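Local coordinates for protein relik capsid n-terminal domain (Oryctolagus cuniculus, PDB 2XGU) that probably forms the outer layer of an endogenous lentivirus capsid shell, as the N-terminal domains of retroviral capsid proteins generally do, at residues A20-Q25 with N57-F62; H29-P34 with A64-V69; A35-F40 with W127-L132; T48-N53 with L107-A112; V95-D100 with P115-A120. All coordinates share one frame; numbering follows the deposited sequence.

Interaction 1 of 5, residues A20-Q25 with N57-F62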
# COMPACT_ATOMS: atom_id res chain seq x y z
N ALA A 20 -0.06 -23.76 6.22
CA ALA A 20 1.25 -24.22 6.68
C ALA A 20 2.38 -23.51 5.95
O ALA A 20 3.38 -23.13 6.57
CB ALA A 20 1.39 -25.73 6.54
N ALA A 21 2.22 -23.31 4.64
CA ALA A 21 3.26 -22.66 3.84
C ALA A 21 3.43 -21.17 4.19
O ALA A 21 4.56 -20.67 4.27
CB ALA A 21 2.95 -22.84 2.36
N TRP A 22 2.31 -20.48 4.39
CA TRP A 22 2.33 -19.09 4.82
C TRP A 22 3.02 -18.96 6.18
O TRP A 22 3.86 -18.09 6.39
CB TRP A 22 0.90 -18.55 4.91
CG TRP A 22 0.79 -17.25 5.67
CD1 TRP A 22 0.14 -17.07 6.86
CD2 TRP A 22 1.34 -15.97 5.32
NE1 TRP A 22 0.24 -15.76 7.26
CE2 TRP A 22 0.96 -15.07 6.34
CE3 TRP A 22 2.09 -15.50 4.23
CZ2 TRP A 22 1.33 -13.72 6.32
CZ3 TRP A 22 2.45 -14.15 4.21
CH2 TRP A 22 2.07 -13.28 5.25
N LEU A 23 2.66 -19.85 7.11
CA LEU A 23 3.28 -19.80 8.44
C LEU A 23 4.79 -20.03 8.39
O LEU A 23 5.53 -19.35 9.11
CB LEU A 23 2.60 -20.79 9.39
CG LEU A 23 1.14 -20.42 9.70
CD1 LEU A 23 0.51 -21.46 10.62
CD2 LEU A 23 1.04 -19.03 10.31
N LYS A 24 5.25 -20.96 7.55
CA LYS A 24 6.69 -21.19 7.41
C LYS A 24 7.38 -19.95 6.83
O LYS A 24 8.47 -19.59 7.26
CB LYS A 24 6.97 -22.40 6.53
CG LYS A 24 6.70 -23.74 7.21
N GLN A 25 6.73 -19.29 5.87
CA GLN A 25 7.28 -18.08 5.26
C GLN A 25 7.48 -17.01 6.33
O GLN A 25 8.55 -16.41 6.42
CB GLN A 25 6.37 -17.57 4.14
CG GLN A 25 6.76 -16.23 3.53
CD GLN A 25 8.11 -16.26 2.84
OE1 GLN A 25 8.54 -17.30 2.33
NE2 GLN A 25 8.79 -15.11 2.82
N ASN A 57 -4.93 -14.01 11.36
CA ASN A 57 -5.22 -14.44 12.73
C ASN A 57 -4.47 -15.69 13.17
O ASN A 57 -4.23 -15.87 14.37
CB ASN A 57 -6.72 -14.67 12.89
CG ASN A 57 -7.52 -13.38 12.88
OD1 ASN A 57 -8.75 -13.39 12.77
ND2 ASN A 57 -6.84 -12.25 13.03
N VAL A 58 -4.09 -16.54 12.23
CA VAL A 58 -3.36 -17.76 12.60
C VAL A 58 -1.86 -17.53 12.69
O VAL A 58 -1.12 -18.42 13.10
CB VAL A 58 -3.64 -18.95 11.64
CG1 VAL A 58 -5.12 -19.29 11.63
CG2 VAL A 58 -3.11 -18.65 10.25
N THR A 59 -1.41 -16.34 12.33
CA THR A 59 0.01 -16.04 12.40
C THR A 59 0.44 -15.78 13.84
O THR A 59 -0.06 -14.85 14.47
CB THR A 59 0.36 -14.85 11.50
OG1 THR A 59 -0.14 -15.09 10.18
CG2 THR A 59 1.87 -14.65 11.46
N PRO A 60 1.34 -16.62 14.39
CA PRO A 60 1.81 -16.43 15.77
C PRO A 60 3.02 -15.51 15.82
O PRO A 60 3.68 -15.30 14.79
CB PRO A 60 2.25 -17.85 16.16
CG PRO A 60 2.80 -18.39 14.90
CD PRO A 60 1.92 -17.84 13.79
N GLY A 61 3.29 -14.96 17.00
CA GLY A 61 4.44 -14.10 17.21
C GLY A 61 4.33 -12.78 16.48
O GLY A 61 3.24 -12.36 16.08
N PHE A 62 5.47 -12.12 16.30
CA PHE A 62 5.53 -10.84 15.60
C PHE A 62 4.43 -9.89 16.08
O PHE A 62 3.84 -9.15 15.29
CB PHE A 62 5.46 -11.06 14.08
CG PHE A 62 6.61 -11.86 13.54
CD1 PHE A 62 7.84 -11.27 13.32
CD2 PHE A 62 6.47 -13.21 13.27
CE1 PHE A 62 8.91 -12.00 12.83
CE2 PHE A 62 7.53 -13.95 12.78
CZ PHE A 62 8.75 -13.35 12.56

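Interaction 2 of 5, residues H29-P34 with A64-V69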
# COMPACT_ATOMS: atom_id res chain seq x y z
N HIS A 29 11.24 -15.78 7.67
CA HIS A 29 11.70 -14.50 7.14
C HIS A 29 11.15 -13.27 7.89
O HIS A 29 11.75 -12.20 7.84
CB HIS A 29 11.38 -14.39 5.64
CG HIS A 29 11.88 -15.55 4.83
ND1 HIS A 29 11.07 -16.61 4.48
CD2 HIS A 29 13.10 -15.81 4.30
CE1 HIS A 29 11.77 -17.48 3.77
NE2 HIS A 29 13.01 -17.02 3.65
N GLY A 30 10.02 -13.43 8.57
CA GLY A 30 9.38 -12.32 9.26
C GLY A 30 8.15 -11.80 8.55
O GLY A 30 8.06 -11.82 7.32
N LEU A 31 7.19 -11.29 9.31
CA LEU A 31 5.90 -10.87 8.78
C LEU A 31 6.01 -9.68 7.81
O LEU A 31 5.32 -9.64 6.79
CB LEU A 31 4.95 -10.53 9.92
CG LEU A 31 3.58 -10.01 9.52
CD1 LEU A 31 2.82 -11.08 8.74
CD2 LEU A 31 2.80 -9.57 10.76
N THR A 32 6.88 -8.73 8.13
CA THR A 32 6.98 -7.51 7.33
C THR A 32 8.29 -7.43 6.54
O THR A 32 8.68 -6.37 6.06
CB THR A 32 6.83 -6.24 8.20
OG1 THR A 32 7.76 -6.29 9.28
CG2 THR A 32 5.41 -6.14 8.76
N HIS A 33 8.97 -8.56 6.43
CA HIS A 33 10.11 -8.67 5.54
C HIS A 33 9.59 -8.49 4.12
O HIS A 33 8.51 -8.99 3.80
CB HIS A 33 10.74 -10.05 5.68
CG HIS A 33 12.00 -10.22 4.90
ND1 HIS A 33 12.01 -10.57 3.57
CD2 HIS A 33 13.30 -10.10 5.26
CE1 HIS A 33 13.26 -10.66 3.14
NE2 HIS A 33 14.06 -10.38 4.15
N PRO A 34 10.34 -7.79 3.25
CA PRO A 34 9.84 -7.54 1.89
C PRO A 34 9.40 -8.81 1.14
O PRO A 34 8.36 -8.80 0.49
CB PRO A 34 11.05 -6.90 1.19
CG PRO A 34 11.81 -6.27 2.28
CD PRO A 34 11.64 -7.14 3.49
N ALA A 64 4.48 -7.13 17.83
CA ALA A 64 4.76 -5.71 17.60
C ALA A 64 4.50 -5.34 16.15
O ALA A 64 3.79 -4.37 15.87
CB ALA A 64 6.20 -5.40 17.97
N GLU A 65 5.08 -6.11 15.24
CA GLU A 65 4.92 -5.87 13.81
C GLU A 65 3.47 -6.03 13.42
O GLU A 65 2.91 -5.20 12.71
CB GLU A 65 5.77 -6.84 12.99
CG GLU A 65 7.27 -6.63 13.09
CD GLU A 65 7.87 -7.24 14.34
OE1 GLU A 65 7.11 -7.85 15.12
OE2 GLU A 65 9.09 -7.12 14.53
N LYS A 66 2.85 -7.12 13.87
CA LYS A 66 1.47 -7.36 13.51
C LYS A 66 0.59 -6.23 14.02
O LYS A 66 -0.29 -5.76 13.32
CB LYS A 66 0.98 -8.72 14.03
CG LYS A 66 -0.29 -9.19 13.34
CD LYS A 66 -1.03 -10.25 14.15
CE LYS A 66 -0.37 -11.60 14.04
NZ LYS A 66 -1.35 -12.67 14.37
N GLN A 67 0.84 -5.79 15.25
CA GLN A 67 0.06 -4.69 15.81
C GLN A 67 0.20 -3.41 14.99
O GLN A 67 -0.77 -2.67 14.84
CB GLN A 67 0.45 -4.43 17.27
CG GLN A 67 -0.48 -3.48 18.00
N LEU A 68 1.39 -3.14 14.47
CA LEU A 68 1.59 -1.95 13.66
C LEU A 68 0.79 -2.07 12.36
O LEU A 68 0.19 -1.10 11.90
CB LEU A 68 3.08 -1.74 13.35
N VAL A 69 0.78 -3.27 11.77
CA VAL A 69 0.02 -3.52 10.55
C VAL A 69 -1.47 -3.36 10.80
O VAL A 69 -2.16 -2.70 10.03
CB VAL A 69 0.35 -4.91 9.96
CG1 VAL A 69 -0.60 -5.26 8.82
CG2 VAL A 69 1.81 -4.96 9.52

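Interaction 3 of 5, residues A35-F40 with W127-L132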
# COMPACT_ATOMS: atom_id res chain seq x y z
N ALA A 35 10.18 -9.89 1.23
CA ALA A 35 9.79 -11.11 0.54
C ALA A 35 8.46 -11.67 1.05
O ALA A 35 7.71 -12.28 0.29
CB ALA A 35 10.88 -12.16 0.68
N THR A 36 8.20 -11.51 2.34
CA THR A 36 6.95 -12.00 2.92
C THR A 36 5.74 -11.19 2.43
O THR A 36 4.65 -11.75 2.19
CB THR A 36 7.01 -12.00 4.45
OG1 THR A 36 8.11 -12.83 4.84
CG2 THR A 36 5.72 -12.56 5.05
N ILE A 37 5.93 -9.88 2.29
CA ILE A 37 4.88 -9.01 1.77
C ILE A 37 4.55 -9.35 0.31
O ILE A 37 3.39 -9.50 -0.06
CB ILE A 37 5.24 -7.53 1.94
CG1 ILE A 37 5.50 -7.21 3.42
CG2 ILE A 37 4.13 -6.66 1.35
CD1 ILE A 37 6.09 -5.80 3.67
N THR A 38 5.57 -9.55 -0.52
CA THR A 38 5.33 -10.02 -1.87
C THR A 38 4.59 -11.37 -1.88
O THR A 38 3.65 -11.58 -2.63
CB THR A 38 6.66 -10.17 -2.60
OG1 THR A 38 7.27 -8.88 -2.70
CG2 THR A 38 6.46 -10.76 -3.98
N TYR A 39 5.03 -12.28 -1.02
CA TYR A 39 4.39 -13.60 -0.90
C TYR A 39 2.91 -13.46 -0.55
O TYR A 39 2.05 -14.10 -1.19
CB TYR A 39 5.13 -14.42 0.17
CG TYR A 39 4.72 -15.88 0.33
CD1 TYR A 39 5.56 -16.90 -0.11
CD2 TYR A 39 3.54 -16.24 0.97
CE1 TYR A 39 5.22 -18.23 0.04
CE2 TYR A 39 3.19 -17.59 1.13
CZ TYR A 39 4.04 -18.57 0.66
OH TYR A 39 3.72 -19.90 0.82
N PHE A 40 2.59 -12.62 0.43
CA PHE A 40 1.19 -12.40 0.75
C PHE A 40 0.42 -11.85 -0.47
O PHE A 40 -0.72 -12.25 -0.74
CB PHE A 40 1.03 -11.47 1.96
CG PHE A 40 -0.38 -11.41 2.48
CD1 PHE A 40 -0.87 -12.39 3.33
CD2 PHE A 40 -1.22 -10.39 2.09
CE1 PHE A 40 -2.17 -12.33 3.79
CE2 PHE A 40 -2.53 -10.33 2.55
CZ PHE A 40 -2.99 -11.30 3.39
N TRP A 127 -6.10 -2.65 1.19
CA TRP A 127 -5.79 -2.06 2.50
C TRP A 127 -4.72 -2.86 3.26
O TRP A 127 -3.79 -2.28 3.82
CB TRP A 127 -7.05 -2.01 3.38
CG TRP A 127 -8.07 -0.99 2.96
CD1 TRP A 127 -7.99 -0.12 1.92
CD2 TRP A 127 -9.34 -0.74 3.59
NE1 TRP A 127 -9.13 0.66 1.86
CE2 TRP A 127 -9.98 0.29 2.86
CE3 TRP A 127 -10.01 -1.31 4.68
CZ2 TRP A 127 -11.24 0.77 3.21
CZ3 TRP A 127 -11.26 -0.82 5.02
CH2 TRP A 127 -11.85 0.21 4.29
N VAL A 128 -4.85 -4.18 3.27
CA VAL A 128 -3.91 -5.02 4.01
C VAL A 128 -2.51 -4.95 3.40
O VAL A 128 -1.52 -4.79 4.11
CB VAL A 128 -4.42 -6.48 4.07
CG1 VAL A 128 -3.40 -7.38 4.75
CG2 VAL A 128 -5.74 -6.53 4.83
N LEU A 129 -2.44 -5.04 2.07
CA LEU A 129 -1.14 -4.93 1.42
C LEU A 129 -0.53 -3.54 1.60
O LEU A 129 0.68 -3.42 1.83
CB LEU A 129 -1.24 -5.37 -0.06
CG LEU A 129 -1.29 -6.90 -0.21
CD1 LEU A 129 -1.84 -7.37 -1.55
CD2 LEU A 129 0.10 -7.51 0.03
N GLU A 130 -1.34 -2.49 1.53
CA GLU A 130 -0.83 -1.15 1.80
C GLU A 130 -0.27 -1.07 3.22
O GLU A 130 0.79 -0.51 3.44
CB GLU A 130 -1.90 -0.09 1.57
CG GLU A 130 -2.24 0.02 0.09
CD GLU A 130 -3.38 0.95 -0.20
OE1 GLU A 130 -4.06 1.37 0.76
OE2 GLU A 130 -3.59 1.28 -1.39
N ALA A 131 -0.98 -1.64 4.19
CA ALA A 131 -0.54 -1.60 5.57
C ALA A 131 0.78 -2.34 5.76
O ALA A 131 1.70 -1.84 6.41
CB ALA A 131 -1.61 -2.18 6.49
N LEU A 132 0.88 -3.53 5.18
CA LEU A 132 2.14 -4.28 5.22
C LEU A 132 3.29 -3.49 4.59
O LEU A 132 4.38 -3.38 5.17
CB LEU A 132 1.98 -5.64 4.53
CG LEU A 132 1.11 -6.65 5.26
CD1 LEU A 132 0.69 -7.77 4.33
CD2 LEU A 132 1.93 -7.20 6.43

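Interaction 4 of 5, residues T48-N53 with L107-A112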
# COMPACT_ATOMS: atom_id res chain seq x y z
N THR A 48 -11.34 -13.86 -0.09
CA THR A 48 -12.36 -13.02 0.53
C THR A 48 -11.77 -12.34 1.77
O THR A 48 -10.65 -12.65 2.20
CB THR A 48 -13.57 -13.84 0.99
OG1 THR A 48 -13.20 -14.63 2.13
CG2 THR A 48 -14.05 -14.76 -0.13
N SER A 49 -12.50 -11.40 2.35
CA SER A 49 -12.03 -10.75 3.57
C SER A 49 -11.91 -11.75 4.71
O SER A 49 -11.01 -11.66 5.55
CB SER A 49 -12.94 -9.56 3.92
OG SER A 49 -12.97 -8.65 2.82
N VAL A 50 -12.81 -12.73 4.75
CA VAL A 50 -12.73 -13.79 5.76
C VAL A 50 -11.45 -14.64 5.60
O VAL A 50 -10.78 -14.96 6.59
CB VAL A 50 -13.98 -14.69 5.74
CG1 VAL A 50 -13.80 -15.90 6.65
CG2 VAL A 50 -15.22 -13.88 6.18
N ASP A 51 -11.11 -14.99 4.36
CA ASP A 51 -9.87 -15.69 4.07
C ASP A 51 -8.65 -14.88 4.55
O ASP A 51 -7.70 -15.44 5.10
CB ASP A 51 -9.71 -15.89 2.55
CG ASP A 51 -10.76 -16.81 1.95
OD1 ASP A 51 -11.29 -17.69 2.64
OD2 ASP A 51 -11.03 -16.66 0.73
N ILE A 52 -8.64 -13.58 4.27
CA ILE A 52 -7.52 -12.73 4.65
C ILE A 52 -7.36 -12.70 6.16
O ILE A 52 -6.26 -12.81 6.68
CB ILE A 52 -7.71 -11.32 4.08
CG1 ILE A 52 -7.50 -11.35 2.56
CG2 ILE A 52 -6.74 -10.33 4.76
CD1 ILE A 52 -7.97 -10.09 1.85
N ASN A 53 -8.47 -12.53 6.87
CA ASN A 53 -8.42 -12.47 8.32
C ASN A 53 -7.99 -13.80 8.91
O ASN A 53 -7.32 -13.84 9.92
CB ASN A 53 -9.76 -12.02 8.88
CG ASN A 53 -10.05 -10.58 8.53
OD1 ASN A 53 -9.11 -9.81 8.30
ND2 ASN A 53 -11.32 -10.20 8.48
N LEU A 107 -19.23 -11.48 8.95
CA LEU A 107 -19.65 -12.20 7.75
C LEU A 107 -19.34 -13.68 7.86
O LEU A 107 -18.29 -14.07 8.37
CB LEU A 107 -18.95 -11.63 6.50
CG LEU A 107 -19.16 -10.15 6.18
CD1 LEU A 107 -18.50 -9.83 4.85
CD2 LEU A 107 -20.65 -9.80 6.16
N SER A 108 -20.26 -14.52 7.39
CA SER A 108 -19.97 -15.94 7.25
C SER A 108 -19.04 -16.09 6.05
O SER A 108 -18.98 -15.19 5.20
CB SER A 108 -21.26 -16.74 7.02
OG SER A 108 -21.83 -16.50 5.74
N PRO A 109 -18.31 -17.20 5.97
CA PRO A 109 -17.45 -17.39 4.79
C PRO A 109 -18.25 -17.36 3.49
O PRO A 109 -17.78 -16.78 2.52
CB PRO A 109 -16.85 -18.78 5.02
CG PRO A 109 -16.86 -18.95 6.51
CD PRO A 109 -18.09 -18.24 6.99
N GLU A 110 -19.43 -17.97 3.49
CA GLU A 110 -20.31 -17.96 2.33
C GLU A 110 -20.73 -16.54 1.98
O GLU A 110 -20.67 -16.13 0.81
CB GLU A 110 -21.55 -18.82 2.60
CG GLU A 110 -21.26 -20.31 2.81
CD GLU A 110 -20.57 -20.62 4.13
OE1 GLU A 110 -20.71 -19.84 5.10
OE2 GLU A 110 -19.89 -21.66 4.20
N GLU A 111 -21.17 -15.78 2.98
CA GLU A 111 -21.57 -14.40 2.75
C GLU A 111 -20.45 -13.59 2.13
O GLU A 111 -20.66 -12.86 1.15
CB GLU A 111 -22.01 -13.73 4.05
CG GLU A 111 -23.43 -14.07 4.47
CD GLU A 111 -23.75 -13.53 5.85
OE1 GLU A 111 -24.95 -13.30 6.12
OE2 GLU A 111 -22.82 -13.34 6.65
N ALA A 112 -19.25 -13.71 2.69
CA ALA A 112 -18.10 -12.95 2.24
C ALA A 112 -17.67 -13.30 0.81
O ALA A 112 -16.96 -12.52 0.16
CB ALA A 112 -16.93 -13.15 3.21
O HOH W 1 -15.09 -16.36 2.81
O HOH W 2 -15.18 -10.67 1.49

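Interaction 5 of 5, residues V95-D100 with P115-A120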
# COMPACT_ATOMS: atom_id res chain seq x y z
N VAL A 95 -25.38 -1.09 -3.32
CA VAL A 95 -25.16 -0.41 -2.05
C VAL A 95 -23.70 -0.50 -1.64
O VAL A 95 -23.15 -1.61 -1.53
CB VAL A 95 -26.06 -0.98 -0.93
CG1 VAL A 95 -27.51 -0.58 -1.16
CG2 VAL A 95 -25.91 -2.49 -0.86
N PRO A 96 -23.04 0.66 -1.46
CA PRO A 96 -21.66 0.78 -0.98
C PRO A 96 -21.56 0.31 0.46
O PRO A 96 -22.58 0.25 1.16
CB PRO A 96 -21.40 2.29 -1.05
CG PRO A 96 -22.40 2.83 -1.97
CD PRO A 96 -23.61 1.97 -1.83
N LEU A 97 -20.36 -0.01 0.91
CA LEU A 97 -20.23 -0.73 2.17
C LEU A 97 -19.51 0.04 3.27
O LEU A 97 -18.77 1.00 2.99
CB LEU A 97 -19.53 -2.06 1.92
CG LEU A 97 -20.29 -2.98 0.95
CD1 LEU A 97 -19.41 -4.10 0.46
CD2 LEU A 97 -21.55 -3.53 1.60
N THR A 98 -19.76 -0.35 4.51
CA THR A 98 -19.04 0.21 5.65
C THR A 98 -17.66 -0.44 5.74
O THR A 98 -17.41 -1.50 5.15
CB THR A 98 -19.75 -0.05 6.98
OG1 THR A 98 -19.72 -1.46 7.25
CG2 THR A 98 -21.21 0.43 6.94
N SER A 99 -16.77 0.16 6.51
CA SER A 99 -15.46 -0.46 6.68
C SER A 99 -15.58 -1.83 7.35
O SER A 99 -14.80 -2.73 7.03
CB SER A 99 -14.46 0.44 7.42
OG SER A 99 -14.77 0.55 8.80
N ASP A 100 -16.54 -1.99 8.27
CA ASP A 100 -16.69 -3.29 8.94
C ASP A 100 -17.01 -4.35 7.90
O ASP A 100 -16.42 -5.44 7.90
CB ASP A 100 -17.80 -3.24 9.99
CG ASP A 100 -17.32 -2.75 11.36
OD1 ASP A 100 -16.10 -2.63 11.58
OD2 ASP A 100 -18.19 -2.49 12.22
N PRO A 115 -21.39 -12.01 -4.45
CA PRO A 115 -21.20 -10.89 -5.37
C PRO A 115 -21.27 -9.53 -4.69
O PRO A 115 -20.58 -8.61 -5.14
CB PRO A 115 -22.37 -11.04 -6.34
CG PRO A 115 -22.68 -12.49 -6.33
CD PRO A 115 -22.41 -12.96 -4.93
N ARG A 116 -22.07 -9.41 -3.64
CA ARG A 116 -22.22 -8.14 -2.93
C ARG A 116 -20.87 -7.65 -2.40
O ARG A 116 -20.68 -6.45 -2.18
CB ARG A 116 -23.21 -8.29 -1.77
CG ARG A 116 -23.45 -7.01 -0.99
CD ARG A 116 -24.37 -7.22 0.21
NE ARG A 116 -24.62 -5.96 0.91
CZ ARG A 116 -25.03 -5.87 2.17
NH1 ARG A 116 -25.23 -6.98 2.89
NH2 ARG A 116 -25.23 -4.68 2.73
N PHE A 117 -19.95 -8.58 -2.18
CA PHE A 117 -18.66 -8.27 -1.58
C PHE A 117 -17.46 -8.45 -2.53
O PHE A 117 -16.32 -8.41 -2.09
CB PHE A 117 -18.46 -9.09 -0.30
CG PHE A 117 -19.47 -8.78 0.77
CD1 PHE A 117 -19.35 -7.65 1.54
CD2 PHE A 117 -20.54 -9.63 0.99
CE1 PHE A 117 -20.28 -7.35 2.53
CE2 PHE A 117 -21.48 -9.35 1.98
CZ PHE A 117 -21.35 -8.20 2.74
N ALA A 118 -17.73 -8.61 -3.82
CA ALA A 118 -16.66 -8.85 -4.80
C ALA A 118 -15.66 -7.69 -4.88
O ALA A 118 -14.45 -7.89 -4.77
CB ALA A 118 -17.25 -9.13 -6.18
N ASP A 119 -16.16 -6.48 -5.08
CA ASP A 119 -15.29 -5.32 -5.04
C ASP A 119 -14.72 -5.12 -3.62
O ASP A 119 -13.56 -4.74 -3.46
CB ASP A 119 -16.02 -4.07 -5.52
CG ASP A 119 -15.15 -2.84 -5.46
OD1 ASP A 119 -14.11 -2.81 -6.16
OD2 ASP A 119 -15.49 -1.92 -4.70
N ALA A 120 -15.53 -5.38 -2.60
CA ALA A 120 -15.10 -5.15 -1.22
C ALA A 120 -13.89 -5.97 -0.81
O ALA A 120 -12.99 -5.46 -0.15
CB ALA A 120 -16.24 -5.41 -0.26

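Interaction 1 of 5, residues A20-Q25 with N57-F62
Leu23, on helix 16-29, comes nearest to the loop residue Thr59, with 6.4 Å between their CA atoms, so the helix lies close beside the link that follows helix 49-57. The polar part of the contact runs from Trp22 to Thr59: the indole NE1 of Trp22 donates to Thr59 OG1 at 3.0 Å, with an N-H...O angle of 151°. The hydroxyl sits at the edge of the indole, a little off its plane (19°), and the two side chains meet at about a right angle. Trp22 can reach across because its CG stands anti to the backbone N, chi1 165°, which carries the ring out toward the loop. Thr59 OG1 also hydrogen-bonds Leu55 O, to which Trp22 NE1 makes a weak bond of its own. In the helical bundle of a retroviral capsid N-terminal domain, this is where the first helix is joined to the turn between helices 49-57 and 63-83. Beside the hydrogen bond, Leu23 brings a single methyl, CD2, into the loop. Leu23 CD2 lies 3.6 Å from Val58 O. The same Leu23 CD2 is 3.8 Å from Pro60 CD, and it meets the CG2 methyl of Val58 more distantly. The Trp22 ring also meets the ring of Phe40 on helix 34-43, while Pro60 sits at the exposed end of the contact.

Interaction 2 of 5, residues H29-P34 with A64-V69
Leu31 reaches from the loop after helix 16-29 toward Lys66 on helix 63-83, and its side chain can be followed outward from CB. CB carries CG anti to the backbone N (chi1 177°), which aims the branch at the helix. There the two methyls part: CD1 goes to Trp22 of helix 16-29, while Leu31 CD2 rests on the backbone of helix 63-83, 3.8 Å from Lys66 CA and equally far from Lys66 CB. Only the root of the lysine takes part; its chain bends at chi3 and the ammonium NZ leaves to bond the carbonyl oxygens of Thr59 and Leu56. The loop thus fills the corner between the first helix of the capsid domain bundle and its long helix 63-83. Thr32, one residue on, splits its two branches between successive turns of that helix. Thr32 OG1 approaches Glu65 CG at 3.9 Å, with the two side chains at about a right angle, whereas Thr32 CG2 meets Val69 CG2, also at 3.9 Å, the two chains sliding past each other in opposite directions. Glu65 bends at chi2, so its carboxylate leads away from the loop. Val69 continues inward to Ala131 and Leu132 of helix 118-134.

Interaction 3 of 5, residues A35-F40 with W127-L132
The Phe40 ring is met by three aliphatic side chains of helix 118-134. At its edge, in the plane of the ring, comes the CD2 methyl of Leu129, 3.8 Å from Phe40 CD2; Leu129 has two conformers, and this holds for one of them. Two other methyls approach obliquely: Leu132 CD1 lies 3.9 Å from Phe40 CD2, and Val128 CG1 lies 3.8 Å from Phe40 CE2. Both Leu132 and Val128 cross the phenylalanine side chain at about a right angle. The ring is swung out to them because CG stands anti to the backbone N, chi1 -170°. Ile52 of helix 49-57 also touches the ring.

One turn earlier, Ile37 lies alongside Leu132, the two side chains running past each other in opposite directions. Ile37 CG2 and CG1 each sit near Leu132 CB, CG2 at 4.0 Å. At its tip, Ile37 CD1 comes within 3.3 Å of Leu132 O, a tight fit. All five touching residues are buried, and no hydrogen bond crosses between the segments.

Thr38, whose CB points away from helix 118-134, bonds Thr38 OG1 of the second subunit through its own OG1, and Leu129 also packs on Gln133 of the second subunit. The axes of segments 35-40 and 127-132 are 10.3 Å apart and nearly antiparallel, at 174°. Such apolar antiparallel pairing of the second helix with the last is consistent with the hydrophobic centre of the retroviral capsid N-terminal helical bundle.

Interaction 4 of 5, residues T48-N53 with L107-A112
Val50 and Ala112 make the closest side-chain contact, Val50 CG2 lying 3.5 Å from Ala112 CB. The same valine methyl looks onto the carbonyl oxygens of Leu107 and Ser108, and the other, CG1, reaches Pro109 CG loosely. Thr48 flanks the alanine too: Thr48 CG2 lies 3.7 Å from Ala112 O, and its CB faces Ala112 CB. No direct hydrogen bond joins the segments; the polar atoms are instead linked through two waters. One water lies 2.7 Å from Thr48 OG1 and donates to Pro109 O. The other accepts from Ser49 N at 2.9 Å and donates to Ala112 O.

What fixes these groups is a capping box on each side. Thr48 OG1, held between the backbone N and carbonyl carbon (chi1 72°), accepts from Asp51 N at 3.1 Å, while Thr48 N returns a bond to Asp51 OD2 at 2.9 Å, met 38° above the carboxylate plane. OG1 therefore serves the helix cap and the bridging water together. In the other segment Ser108 OG accepts from Glu111 N, and Ser108 N bonds Glu111 OE2 at 2.9 Å, on the anti side of the carboxylate and 22° out of its plane.

Further out, Asp51 OD1 bonds Tyr11 OH of the N-terminal hairpin and its side chain touches Pro1, while Asn53 bonds Tyr124 OH and Arg103 O. The first turn of helix 49-57 thereby links the hairpin to the short helix 109-112. Two capped helix starts, joined by bridging waters, meet here, set against the β-hairpin that is a hallmark of mature retroviral capsid N-terminal domains; Tyr11 of that hairpin touches both Thr48 and Pro109.

Interaction 5 of 5, residues V95-D100 with P115-A120
Leu97 sets its CD1 methyl into the start of helix 118-134, and this is the tight half of the contact. Leu97 CD1 lies 3.5 Å from Ala120 CB and 3.7 Å from Phe117 CD1, and it also approaches Arg116 O at 3.8 Å. Leu97 crosses the phenylalanine at about a right angle, and its methyl comes obliquely to the ring. Behind them, Leu97 touches Ile102 and Phe117 touches Gln101, both on helix 99-102, so the leucine is wedged between helix 99-102 and the start of helix 118-134. Its own backbone O is held by Trp80 NE1 of helix 63-83, where the long loop after that helix returns to the bundle. By topology this loop probably corresponds to the cyclophilin-binding loop of other lentiviral capsids.

The outer half is loose. Arg116 has CG anti to the backbone N (chi1 -179°), runs extended from there to NE and lies across the loop at the surface, its guanidinium approached obliquely by two apolar methyls. Leu97 CD2 sits 4.0 Å from Arg116 NE and as far from Arg116 NH2, while Val95 CG2 stays 4.1 Å from Arg116 NE. This contact buries NE, and nothing in the model bonds to it. No hydrogen bond crosses between the two segments.

How the interactions relate
Interaction 3 is the buried centre, with apolar side chains throughout, pairing helices 34-43 and 118-134. Interaction 2 is buried as well and lies about 9 Å from it, centre to centre, sharing the Gly30 O to Thr36 OG1 bond at its border; interaction 1 is partly exposed and has the one direct side-chain hydrogen bond across any of the five contacts. Trp22 and Phe40 join interactions 1 and 3. On the opposite side of the chain's centre from interaction 3, interactions 4 and 5 are partly exposed and meet through Phe117 against Leu107, but their chemistry differs: waters and caps in one, methyls and an arginine guanidinium in the other. Helix 118-134 is used by interactions 3 and 5, and Ile52 ties interaction 4 to interaction 3.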